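Local atomic coordinates of metallocarboxypeptidase (Trypanosoma cruzi, PDB entry 3DWC), a protein that probably removes single amino acids, other than proline, from the C-terminal end of peptides as a cobalt-binding metallocarboxypeptidase of the M32 family. Residues B[215-220]-B[225-230]; B[249-254]-B[259-264]. All blocks are in the same frame, centred on the assembly; numbering follows the deposited sequence.

Contact 1: residues B[215-220]-B[225-230]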
ATOM      1  N   LEU B 215       9.016  20.118 -11.305  1.00 28.72           N
ATOM      2  CA  LEU B 215       9.773  19.932 -12.539  1.00 29.69           C
ATOM      3  C   LEU B 215       9.793  18.479 -13.034  1.00 29.92           C
ATOM      4  O   LEU B 215       9.636  18.196 -14.238  1.00 29.49           O
ATOM      5  CB  LEU B 215      11.199  20.446 -12.370  1.00 29.44           C
ATOM      6  CG  LEU B 215      12.050  20.482 -13.640  1.00 29.81           C
ATOM      7  CD1 LEU B 215      11.433  21.362 -14.777  1.00 30.17           C
ATOM      8  CD2 LEU B 215      13.417  20.927 -13.332  1.00 29.90           C
ATOM      9  N   CYS B 216       9.983  17.569 -12.102  1.00 30.46           N
ATOM     10  CA  CYS B 216       9.945  16.152 -12.393  1.00 30.56           C
ATOM     11  C   CYS B 216       8.585  15.723 -12.955  1.00 30.21           C
ATOM     12  O   CYS B 216       8.538  15.005 -13.953  1.00 29.18           O
ATOM     13  CB  CYS B 216      10.299  15.372 -11.129  1.00 31.25           C
ATOM     14  SG  CYS B 216      12.098  15.381 -10.706  1.00 32.02           S
ATOM     15  N   ARG B 217       7.492  16.129 -12.314  1.00 30.54           N
ATOM     16  CA  ARG B 217       6.159  15.808 -12.807  1.00 31.41           C
ATOM     17  C   ARG B 217       5.948  16.398 -14.173  1.00 30.89           C
ATOM     18  O   ARG B 217       5.225  15.825 -14.973  1.00 30.82           O
ATOM     19  CB  ARG B 217       5.043  16.342 -11.893  1.00 32.03           C
ATOM     20  CG  ARG B 217       5.009  15.672 -10.542  1.00 33.52           C
ATOM     21  CD  ARG B 217       3.863  16.165  -9.636  1.00 34.32           C
ATOM     22  NE  ARG B 217       4.048  15.406  -8.413  1.00 40.42           N
ATOM     23  CZ  ARG B 217       3.533  14.199  -8.178  1.00 40.24           C
ATOM     24  NH1 ARG B 217       2.685  13.628  -9.042  1.00 39.02           N
ATOM     25  NH2 ARG B 217       3.847  13.593  -7.031  1.00 42.01           N
ATOM     26  N   PHE B 218       6.497  17.595 -14.401  1.00 31.51           N
ATOM     27  CA  PHE B 218       6.371  18.243 -15.693  1.00 30.92           C
ATOM     28  C   PHE B 218       7.013  17.330 -16.723  1.00 30.22           C
ATOM     29  O   PHE B 218       6.444  17.084 -17.767  1.00 28.94           O
ATOM     30  CB  PHE B 218       7.024  19.625 -15.725  1.00 32.02           C
ATOM     31  CG  PHE B 218       7.072  20.217 -17.100  1.00 32.14           C
ATOM     32  CD1 PHE B 218       5.940  20.745 -17.675  1.00 34.71           C
ATOM     33  CD2 PHE B 218       8.245  20.201 -17.841  1.00 34.07           C
ATOM     34  CE1 PHE B 218       5.973  21.252 -18.960  1.00 35.29           C
ATOM     35  CE2 PHE B 218       8.287  20.715 -19.105  1.00 34.28           C
ATOM     36  CZ  PHE B 218       7.168  21.254 -19.671  1.00 34.84           C
ATOM     37  N   PHE B 219       8.176  16.767 -16.400  1.00 29.86           N
ATOM     38  CA  PHE B 219       8.812  15.876 -17.334  1.00 29.89           C
ATOM     39  C   PHE B 219       8.131  14.546 -17.494  1.00 29.63           C
ATOM     40  O   PHE B 219       8.059  14.036 -18.624  1.00 29.69           O
ATOM     41  CB  PHE B 219      10.319  15.798 -17.146  1.00 29.89           C
ATOM     42  CG  PHE B 219      11.030  17.011 -17.683  1.00 31.92           C
ATOM     43  CD1 PHE B 219      11.327  17.108 -19.037  1.00 29.78           C
ATOM     44  CD2 PHE B 219      11.398  18.062 -16.844  1.00 32.43           C
ATOM     45  CE1 PHE B 219      11.988  18.247 -19.548  1.00 32.10           C
ATOM     46  CE2 PHE B 219      12.057  19.155 -17.331  1.00 31.42           C
ATOM     47  CZ  PHE B 219      12.350  19.262 -18.690  1.00 32.10           C
ATOM     48  N   MET B 220       7.527  14.024 -16.426  1.00 28.44           N
ATOM     49  CA  MET B 220       6.695  12.875 -16.577  1.00 28.93           C
ATOM     50  C   MET B 220       5.519  13.183 -17.550  1.00 29.51           C
ATOM     51  O   MET B 220       5.161  12.323 -18.361  1.00 29.64           O
ATOM     52  CB  MET B 220       6.181  12.422 -15.220  1.00 28.34           C
ATOM     53  CG  MET B 220       7.307  11.901 -14.334  1.00 31.24           C
ATOM     54  SD  MET B 220       6.785  11.441 -12.707  1.00 31.55           S
ATOM     55  CE  MET B 220       5.925   9.880 -13.000  1.00 31.35           C
ATOM     56  N   PHE B 225       3.380  10.177 -19.282  1.00 30.29           N
ATOM     57  CA  PHE B 225       2.988   9.330 -18.150  1.00 30.79           C
ATOM     58  C   PHE B 225       1.472   9.493 -17.826  1.00 31.44           C
ATOM     59  O   PHE B 225       0.899  10.596 -17.685  1.00 30.90           O
ATOM     60  CB  PHE B 225       3.892   9.598 -16.941  1.00 31.96           C
ATOM     61  CG  PHE B 225       3.710   8.635 -15.785  1.00 31.21           C
ATOM     62  CD1 PHE B 225       4.508   7.520 -15.650  1.00 33.48           C
ATOM     63  CD2 PHE B 225       2.811   8.905 -14.780  1.00 34.70           C
ATOM     64  CE1 PHE B 225       4.350   6.687 -14.576  1.00 35.66           C
ATOM     65  CE2 PHE B 225       2.639   8.067 -13.737  1.00 32.14           C
ATOM     66  CZ  PHE B 225       3.400   6.958 -13.618  1.00 33.36           C
ATOM     67  N   ASP B 226       0.791   8.363 -17.761  1.00 31.08           N
ATOM     68  CA  ASP B 226      -0.601   8.390 -17.352  1.00 31.15           C
ATOM     69  C   ASP B 226      -0.724   8.447 -15.809  1.00 30.92           C
ATOM     70  O   ASP B 226      -0.519   7.453 -15.130  1.00 31.75           O
ATOM     71  CB  ASP B 226      -1.301   7.152 -17.893  1.00 31.29           C
ATOM     72  CG  ASP B 226      -2.799   7.140 -17.594  1.00 32.15           C
ATOM     73  OD1 ASP B 226      -3.350   8.138 -17.055  1.00 32.04           O
ATOM     74  OD2 ASP B 226      -3.396   6.100 -17.909  1.00 36.32           O
ATOM     75  N   PHE B 227      -1.018   9.619 -15.266  1.00 30.83           N
ATOM     76  CA  PHE B 227      -1.138   9.791 -13.808  1.00 30.60           C
ATOM     77  C   PHE B 227      -2.449   9.255 -13.229  1.00 30.33           C
ATOM     78  O   PHE B 227      -2.621   9.191 -12.036  1.00 29.86           O
ATOM     79  CB  PHE B 227      -0.978  11.251 -13.441  1.00 31.83           C
ATOM     80  CG  PHE B 227       0.491  11.702 -13.344  1.00 31.92           C
ATOM     81  CD1 PHE B 227       1.070  12.471 -14.327  1.00 32.61           C
ATOM     82  CD2 PHE B 227       1.254  11.315 -12.278  1.00 32.94           C
ATOM     83  CE1 PHE B 227       2.381  12.881 -14.224  1.00 30.45           C
ATOM     84  CE2 PHE B 227       2.547  11.725 -12.148  1.00 33.58           C
ATOM     85  CZ  PHE B 227       3.115  12.506 -13.128  1.00 33.58           C
ATOM     86  N   ASP B 228      -3.386   8.870 -14.083  1.00 31.00           N
ATOM     87  CA  ASP B 228      -4.559   8.159 -13.611  1.00 31.17           C
ATOM     88  C   ASP B 228      -4.293   6.654 -13.510  1.00 30.64           C
ATOM     89  O   ASP B 228      -5.190   5.895 -13.146  1.00 29.65           O
ATOM     90  CB  ASP B 228      -5.744   8.423 -14.538  1.00 31.56           C
ATOM     91  CG  ASP B 228      -6.320   9.816 -14.343  1.00 33.68           C
ATOM     92  OD1 ASP B 228      -6.666  10.426 -15.332  1.00 41.39           O
ATOM     93  OD2 ASP B 228      -6.417  10.304 -13.210  1.00 38.37           O
ATOM     94  N   GLY B 229      -3.074   6.245 -13.847  1.00 29.90           N
ATOM     95  CA  GLY B 229      -2.665   4.862 -13.774  1.00 30.28           C
ATOM     96  C   GLY B 229      -1.266   4.700 -13.202  1.00 29.72           C
ATOM     97  O   GLY B 229      -0.553   3.768 -13.538  1.00 29.88           O
ATOM     98  N   GLY B 230      -0.880   5.594 -12.310  1.00 30.68           N
ATOM     99  CA  GLY B 230       0.436   5.551 -11.711  1.00 30.09           C
ATOM    100  C   GLY B 230       0.693   6.727 -10.791  1.00 30.96           C
ATOM    101  O   GLY B 230      -0.170   7.598 -10.640  1.00 31.35           O
TER
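Met220, in the last turn of helix 209-222, meets Phe225 and Phe227 in a Met-aromatic cluster that folds the helix-to-strand connection of this M32 peptidase back on its helix. The chain of Met220 bends at its last torsion (chi3 75°), which swings the methyl CE over one face of the Phe225 ring. CE stands 3.6 Å from the Phe225 centroid and only 4° off the ring normal, a CH-pi contact almost exactly over the centre. SD lies farther out above the same ring, while Met220 and Phe225 run side by side and point the same way. Phe227 instead crosses Met220 at about a right angle: its CZ approaches CB of Met220 at 3.7 Å, and SD of Met220 lies 3.8 Å from the same Phe227 CZ. The two phenyl rings also meet, Phe225 turning its edge to Phe227 and placing CD2 3.7 Å above the plane of the Phe227 ring, over its centre. Farther up the helix, the extended Arg217 brings NH1 to 3.6 Å from CE2 of Phe227, with guanidinium and ring planes 36° apart. The Arg217 guanidinium is also tied along its own helix by a salt bridge from NH2 to Glu213. The cluster packs against helix 259-276, where Met220 touches Val265 and Thr269 and Phe225 touches Ala272. The type I turn from Asp226 to Gly229 contains an Asx turn, in which OD1 of Asp226 accepts from the backbone N of Asp228, and OD2 of Asp226 forms a salt bridge to Lys37 of the second subunit. The backbone seals the connection where Met220 O accepts a hydrogen bond of 2.9 Å from Phe225 N, five residues on.

Contact 2: residues B[249-254]-B[259-264]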
ATOM      1  N   ILE B 249       6.517   5.040  -9.373  1.00 32.16           N
ATOM      2  CA  ILE B 249       7.917   5.330  -9.397  1.00 32.10           C
ATOM      3  C   ILE B 249       8.273   6.267  -8.243  1.00 32.79           C
ATOM      4  O   ILE B 249       7.444   6.989  -7.737  1.00 31.12           O
ATOM      5  CB  ILE B 249       8.343   5.926 -10.747  1.00 32.80           C
ATOM      6  CG1 ILE B 249       7.841   7.343 -10.966  1.00 31.28           C
ATOM      7  CG2 ILE B 249       7.853   5.082 -11.909  1.00 28.52           C
ATOM      8  CD1 ILE B 249       8.610   7.981 -12.109  1.00 32.72           C
ATOM      9  N   THR B 250       9.529   6.236  -7.825  1.00 34.89           N
ATOM     10  CA  THR B 250       9.977   7.123  -6.774  1.00 36.05           C
ATOM     11  C   THR B 250      11.305   7.796  -7.141  1.00 37.68           C
ATOM     12  O   THR B 250      11.966   7.447  -8.142  1.00 37.65           O
ATOM     13  CB  THR B 250      10.202   6.358  -5.497  1.00 35.86           C
ATOM     14  OG1 THR B 250      11.264   5.452  -5.714  1.00 37.63           O
ATOM     15  CG2 THR B 250       8.948   5.601  -5.088  1.00 36.52           C
ATOM     16  N   THR B 251      11.678   8.749  -6.291  1.00 38.82           N
ATOM     17  CA  THR B 251      12.905   9.485  -6.409  1.00 39.59           C
ATOM     18  C   THR B 251      13.218  10.060  -5.041  1.00 39.93           C
ATOM     19  O   THR B 251      12.541   9.823  -4.053  1.00 40.15           O
ATOM     20  CB  THR B 251      12.797  10.632  -7.445  1.00 40.25           C
ATOM     21  OG1 THR B 251      14.097  11.164  -7.708  1.00 41.99           O
ATOM     22  CG2 THR B 251      11.887  11.780  -6.911  1.00 40.59           C
ATOM     23  N   LYS B 252      14.249  10.864  -5.000  1.00 41.27           N
ATOM     24  CA  LYS B 252      14.741  11.381  -3.738  1.00 40.90           C
ATOM     25  C   LYS B 252      15.370  12.717  -4.096  1.00 39.95           C
ATOM     26  O   LYS B 252      15.943  12.845  -5.163  1.00 38.42           O
ATOM     27  CB  LYS B 252      15.777  10.414  -3.238  1.00 41.86           C
ATOM     28  CG  LYS B 252      16.233  10.617  -1.815  1.00 46.54           C
ATOM     29  CD  LYS B 252      17.746  10.407  -1.704  1.00 52.14           C
ATOM     30  CE  LYS B 252      18.200   9.003  -2.201  1.00 54.08           C
ATOM     31  NZ  LYS B 252      19.727   8.808  -2.143  1.00 54.90           N
ATOM     32  N   TYR B 253      15.189  13.707  -3.231  1.00 39.65           N
ATOM     33  CA  TYR B 253      15.641  15.051  -3.498  1.00 39.45           C
ATOM     34  C   TYR B 253      16.659  15.546  -2.467  1.00 39.19           C
ATOM     35  O   TYR B 253      16.534  15.263  -1.276  1.00 38.70           O
ATOM     36  CB  TYR B 253      14.469  16.011  -3.520  1.00 39.85           C
ATOM     37  CG  TYR B 253      13.354  15.641  -4.467  1.00 38.86           C
ATOM     38  CD1 TYR B 253      12.194  15.052  -3.992  1.00 41.30           C
ATOM     39  CD2 TYR B 253      13.454  15.886  -5.801  1.00 40.38           C
ATOM     40  CE1 TYR B 253      11.186  14.709  -4.815  1.00 40.40           C
ATOM     41  CE2 TYR B 253      12.439  15.532  -6.664  1.00 42.09           C
ATOM     42  CZ  TYR B 253      11.299  14.950  -6.152  1.00 40.45           C
ATOM     43  OH  TYR B 253      10.263  14.598  -6.982  1.00 40.02           O
ATOM     44  N   THR B 254      17.654  16.271  -2.975  1.00 38.59           N
ATOM     45  CA  THR B 254      18.582  17.062  -2.191  1.00 39.04           C
ATOM     46  C   THR B 254      18.519  18.493  -2.745  1.00 38.45           C
ATOM     47  O   THR B 254      18.407  18.697  -3.974  1.00 37.72           O
ATOM     48  CB  THR B 254      20.029  16.492  -2.306  1.00 39.20           C
ATOM     49  OG1 THR B 254      20.963  17.390  -1.720  1.00 42.20           O
ATOM     50  CG2 THR B 254      20.435  16.272  -3.761  1.00 40.12           C
ATOM     51  N   VAL B 259      20.094  17.539 -10.816  1.00 33.53           N
ATOM     52  CA  VAL B 259      20.355  16.698 -11.992  1.00 35.05           C
ATOM     53  C   VAL B 259      20.078  15.238 -11.684  1.00 35.68           C
ATOM     54  O   VAL B 259      19.403  14.586 -12.445  1.00 36.05           O
ATOM     55  CB  VAL B 259      21.823  16.897 -12.481  1.00 35.42           C
ATOM     56  CG1 VAL B 259      22.230  15.863 -13.548  1.00 35.91           C
ATOM     57  CG2 VAL B 259      21.985  18.308 -13.007  1.00 33.79           C
ATOM     58  N   THR B 260      20.585  14.731 -10.564  1.00 36.77           N
ATOM     59  CA  THR B 260      20.546  13.296 -10.328  1.00 37.39           C
ATOM     60  C   THR B 260      19.133  12.816 -10.249  1.00 37.10           C
ATOM     61  O   THR B 260      18.787  11.798 -10.802  1.00 37.48           O
ATOM     62  CB  THR B 260      21.251  12.867  -9.031  1.00 38.11           C
ATOM     63  OG1 THR B 260      22.604  13.291  -9.097  1.00 39.69           O
ATOM     64  CG2 THR B 260      21.280  11.334  -8.969  1.00 39.24           C
ATOM     65  N   SER B 261      18.332  13.600  -9.557  1.00 36.27           N
ATOM     66  CA  SER B 261      16.969  13.343  -9.352  1.00 36.40           C
ATOM     67  C   SER B 261      16.091  13.550 -10.590  1.00 35.59           C
ATOM     68  O   SER B 261      15.177  12.760 -10.831  1.00 35.52           O
ATOM     69  CB  SER B 261      16.500  14.245  -8.208  1.00 37.50           C
ATOM     70  OG  SER B 261      15.101  14.317  -8.240  1.00 42.15           O
ATOM     71  N   LEU B 262      16.361  14.589 -11.371  1.00 34.47           N
ATOM     72  CA  LEU B 262      15.674  14.777 -12.666  1.00 34.79           C
ATOM     73  C   LEU B 262      15.918  13.621 -13.645  1.00 33.31           C
ATOM     74  O   LEU B 262      15.001  13.042 -14.251  1.00 31.66           O
ATOM     75  CB  LEU B 262      16.222  16.051 -13.305  1.00 35.29           C
ATOM     76  CG  LEU B 262      15.368  16.885 -14.261  1.00 37.23           C
ATOM     77  CD1 LEU B 262      16.310  17.577 -15.259  1.00 37.80           C
ATOM     78  CD2 LEU B 262      14.203  16.195 -14.937  1.00 37.73           C
ATOM     79  N   LEU B 263      17.197  13.343 -13.857  1.00 32.62           N
ATOM     80  CA  LEU B 263      17.578  12.251 -14.729  1.00 33.60           C
ATOM     81  C   LEU B 263      17.133  10.881 -14.211  1.00 32.21           C
ATOM     82  O   LEU B 263      16.801   9.969 -14.998  1.00 31.93           O
ATOM     83  CB  LEU B 263      19.067  12.266 -15.011  1.00 33.67           C
ATOM     84  CG  LEU B 263      19.535  13.224 -16.104  1.00 36.86           C
ATOM     85  CD1 LEU B 263      18.803  14.565 -16.111  1.00 40.65           C
ATOM     86  CD2 LEU B 263      20.985  13.440 -15.769  1.00 41.30           C
ATOM     87  N   GLY B 264      17.170  10.732 -12.903  1.00 32.19           N
ATOM     88  CA  GLY B 264      16.572   9.558 -12.238  1.00 32.10           C
ATOM     89  C   GLY B 264      15.093   9.357 -12.518  1.00 30.54           C
ATOM     90  O   GLY B 264      14.657   8.276 -12.840  1.00 32.06           O
TER
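Ser261 OG is turned anti to its own backbone nitrogen (chi1 162°) and Thr251 OG1 takes the same setting on its residue (chi1 -169°), which brings the two hydroxyl oxygens near each other between the end of strand 246-251 and the first turn of helix 259-276. They lie 3.4 Å apart, a weak hydrogen bond in which either oxygen could be the donor. Ser261 is the hub of the contact. Its OG also approaches the Tyr253 ring obliquely, 3.3 Å from CE2, and its CB packs against the backbone with Lys252 O 3.4 Å away. Tyr253 comes in from the loop after the strand, and its ring also rests on Val209, Gln212 and Glu213 of helix 209-222. Thr251 CB points toward the helix, where its side chain also touches Val265. Farther along the same helix is the zinc-peptidase HExxH signature, whose His267 and His271 bind cobalt here and whose Glu268 is the predicted proton donor and acceptor. With one long hydroxyl pair as its only hydrogen bond across, the contact relies chiefly on close packing around a small buried serine.

How the contacts relate
Both contacts are partly buried: Met220 and Phe225 of contact 1 and Thr251 and Ser261 of contact 2 are buried, Phe227 and Arg217 partly exposed, Lys252 exposed. Contact 1 packs its side chains against helix 259-276, whose first turn belongs to contact 2; helix 209-222, one side of contact 1, also packs on Tyr253. Contact 1 is sulfur and aromatic packing plus one firm backbone bond, and its turn reaches the second subunit. Contact 2 buries less surface, has one weak hydroxyl pair, otherwise packs round Ser261 and touches no other chain. The two abut: CE of Met220 lies 3.4 Å from CD1 of Ile249. The side chains of Met220 and Thr251 lie about 7 Å from that of Glu268.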